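Local coordinates for lipoprotein (Colwellia psychrerythraea, PDB 3O0Y) that is a putative lipoprotein of unknown function, mainly helical, that may bind lipid and belongs to a family grouped with metallopeptidases, at residues S41-K44 with S49-M52. Sequence-based numbering, arbitrary orientation.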
ATOM      1  N   SER A  41      19.231   9.316  -5.078  1.00 12.49           N
ATOM      2  CA  SER A  41      18.544  10.258  -5.939  1.00 13.61           C
ATOM      3  C   SER A  41      17.023  10.213  -5.723  1.00 12.09           C
ATOM      4  O   SER A  41      16.372  11.268  -5.720  1.00 14.53           O
ATOM      5  CB  SER A  41      18.829  10.005  -7.396  1.00 15.36           C
ATOM      6  OG  SER A  41      20.132  10.443  -7.672  1.00 21.98           O
ATOM      7  N   LEU A  42      16.473   9.023  -5.594  1.00  9.70           N
ATOM      8  CA  LEU A  42      15.029   8.898  -5.381  1.00  9.79           C
ATOM      9  C   LEU A  42      14.699   9.564  -4.054  1.00 12.13           C
ATOM     10  O   LEU A  42      13.770  10.391  -3.990  1.00 12.87           O
ATOM     11  CB  LEU A  42      14.620   7.425  -5.336  1.00  9.67           C
ATOM     12  CG  LEU A  42      13.142   7.158  -5.102  1.00 11.62           C
ATOM     13  CD1 LEU A  42      12.215   7.845  -6.137  1.00  9.54           C
ATOM     14  CD2 LEU A  42      12.911   5.618  -4.938  1.00 12.51           C
ATOM     15  N   PHE A  43      15.406   9.159  -3.001  1.00  9.54           N
ATOM     16  CA  PHE A  43      15.055   9.672  -1.680  1.00 12.05           C
ATOM     17  C   PHE A  43      15.356  11.169  -1.442  1.00 11.95           C
ATOM     18  O   PHE A  43      14.637  11.804  -0.680  1.00 12.02           O
ATOM     19  CB  PHE A  43      15.658   8.842  -0.596  1.00 13.01           C
ATOM     20  CG  PHE A  43      14.932   7.580  -0.356  1.00 15.82           C
ATOM     21  CD1 PHE A  43      15.490   6.361  -0.681  1.00 20.21           C
ATOM     22  CD2 PHE A  43      13.647   7.617   0.185  1.00 17.83           C
ATOM     23  CE1 PHE A  43      14.785   5.179  -0.436  1.00 25.01           C
ATOM     24  CE2 PHE A  43      12.987   6.474   0.492  1.00 21.82           C
ATOM     25  CZ  PHE A  43      13.540   5.240   0.166  1.00 26.99           C
ATOM     26  N   LYS A  44      16.383  11.718  -2.074  1.00 11.88           N
ATOM     27  CA  LYS A  44      16.565  13.177  -2.023  1.00 13.56           C
ATOM     28  C   LYS A  44      15.361  13.928  -2.563  1.00 12.51           C
ATOM     29  O   LYS A  44      15.059  15.022  -2.113  1.00 13.50           O
ATOM     30  CB  LYS A  44      17.757  13.627  -2.885  1.00 16.25           C
ATOM     31  CG  LYS A  44      19.138  13.299  -2.446  1.00 26.30           C
ATOM     32  CD  LYS A  44      20.092  13.598  -3.726  1.00 32.74           C
ATOM     33  CE  LYS A  44      21.455  12.815  -3.739  1.00 39.85           C
ATOM     34  NZ  LYS A  44      21.978  12.351  -5.114  1.00 37.37           N
ATOM     35  N   SER A  49       9.224  10.246   2.101  1.00  9.12           N
ATOM     36  CA  SER A  49       9.487   8.795   2.118  1.00  9.63           C
ATOM     37  C   SER A  49      10.749   8.422   2.907  1.00  9.95           C
ATOM     38  O   SER A  49      10.771   7.439   3.647  1.00 11.37           O
ATOM     39  CB  SER A  49       9.529   8.236   0.661  1.00  9.91           C
ATOM     40  OG  SER A  49       8.201   8.250   0.155  1.00 12.76           O
ATOM     41  N   ALA A  50      11.817   9.215   2.758  1.00  9.82           N
ATOM     42  CA  ALA A  50      13.016   9.020   3.530  1.00 11.16           C
ATOM     43  C   ALA A  50      12.654   9.067   5.006  1.00 11.56           C
ATOM     44  O   ALA A  50      13.026   8.184   5.784  1.00 11.66           O
ATOM     45  CB  ALA A  50      14.076  10.133   3.206  1.00 10.73           C
ATOM     46  N   THR A  51      11.954  10.139   5.414  1.00 10.78           N
ATOM     47  CA  THR A  51      11.485  10.205   6.822  1.00 10.81           C
ATOM     48  C   THR A  51      10.657   8.971   7.293  1.00 12.59           C
ATOM     49  O   THR A  51      10.861   8.462   8.398  1.00 11.54           O
ATOM     50  CB  THR A  51      10.682  11.513   7.035  1.00 11.04           C
ATOM     51  OG1 THR A  51      11.550  12.619   6.748  1.00  9.91           O
ATOM     52  CG2 THR A  51      10.086  11.550   8.506  1.00 11.23           C
ATOM     53  N   MET A  52       9.753   8.496   6.436  1.00 12.25           N
ATOM     54  CA  MET A  52       8.914   7.317   6.700  1.00 13.21           C
ATOM     55  C   MET A  52       9.791   6.118   7.065  1.00 15.04           C
ATOM     56  O   MET A  52       9.507   5.388   8.044  1.00 14.86           O
ATOM     57  CB  MET A  52       8.015   7.024   5.457  1.00 12.60           C
ATOM     58  CG  MET A  52       6.858   6.143   5.651  1.00 19.84           C
ATOM     59  SD  MET A  52       5.900   5.961   4.076  1.00 15.07           S
ATOM     60  CE  MET A  52       7.168   5.298   3.001  1.00 23.42           C
TER
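Phe43 meets Ser49 and Ala50 because its CG stands anti to its own carbonyl carbon, beside the backbone N (chi1 -78°). A chi2 of 111° then turns the ring so that its CD2-CE2 side approaches the segment 49-52. Ser49 takes a similar first torsion (chi1 -71°), with OG beside its backbone N. Its CB lies 3.9 Å from Phe43 CE2, while Ser49 OG hydrogen-bonds to Thr129 OG1.

The closest approach is to the main chain. The backbone N of Ala50 lies 3.5 Å from Phe43 CD2, oblique to the ring. Ser49 C lies at the ring edge, near its plane, 3.8 Å from Phe43 CE2. The ring therefore packs against the peptide link between Ser49 and Ala50. The methyl group of Ala50 adds an apolar contact, with CB 4.0 Å from Phe43 CD2. No hydrogen bond joins the two segments, so van der Waals packing carries the contact. The backbones come near at the same place, Phe43 CA lying 5.6 Å from Ala50 CA.

Phe43 and Ala50 are buried. The Phe43 ring also touches Phe459 and Leu460 of helix 459-462, Ile60 of helix 57-60, and Ile463. The Ala50 methyl rests on Ile64. The Phe43 ring thus links this local packing to residues much later in the chain. Cutting Phe43 back to an alanine here would probably open a gap beside the Ser49-Ala50 peptide and take from Phe459 and Leu460 the apolar ring they rest against.

Helix 27-44 ends at this contact, and helix 47-53 starts just three residues later. These are two consecutive helices joined by a short linker, with a buried aromatic ring packed at the junction, within the mainly helical fold of a DUF885 protein.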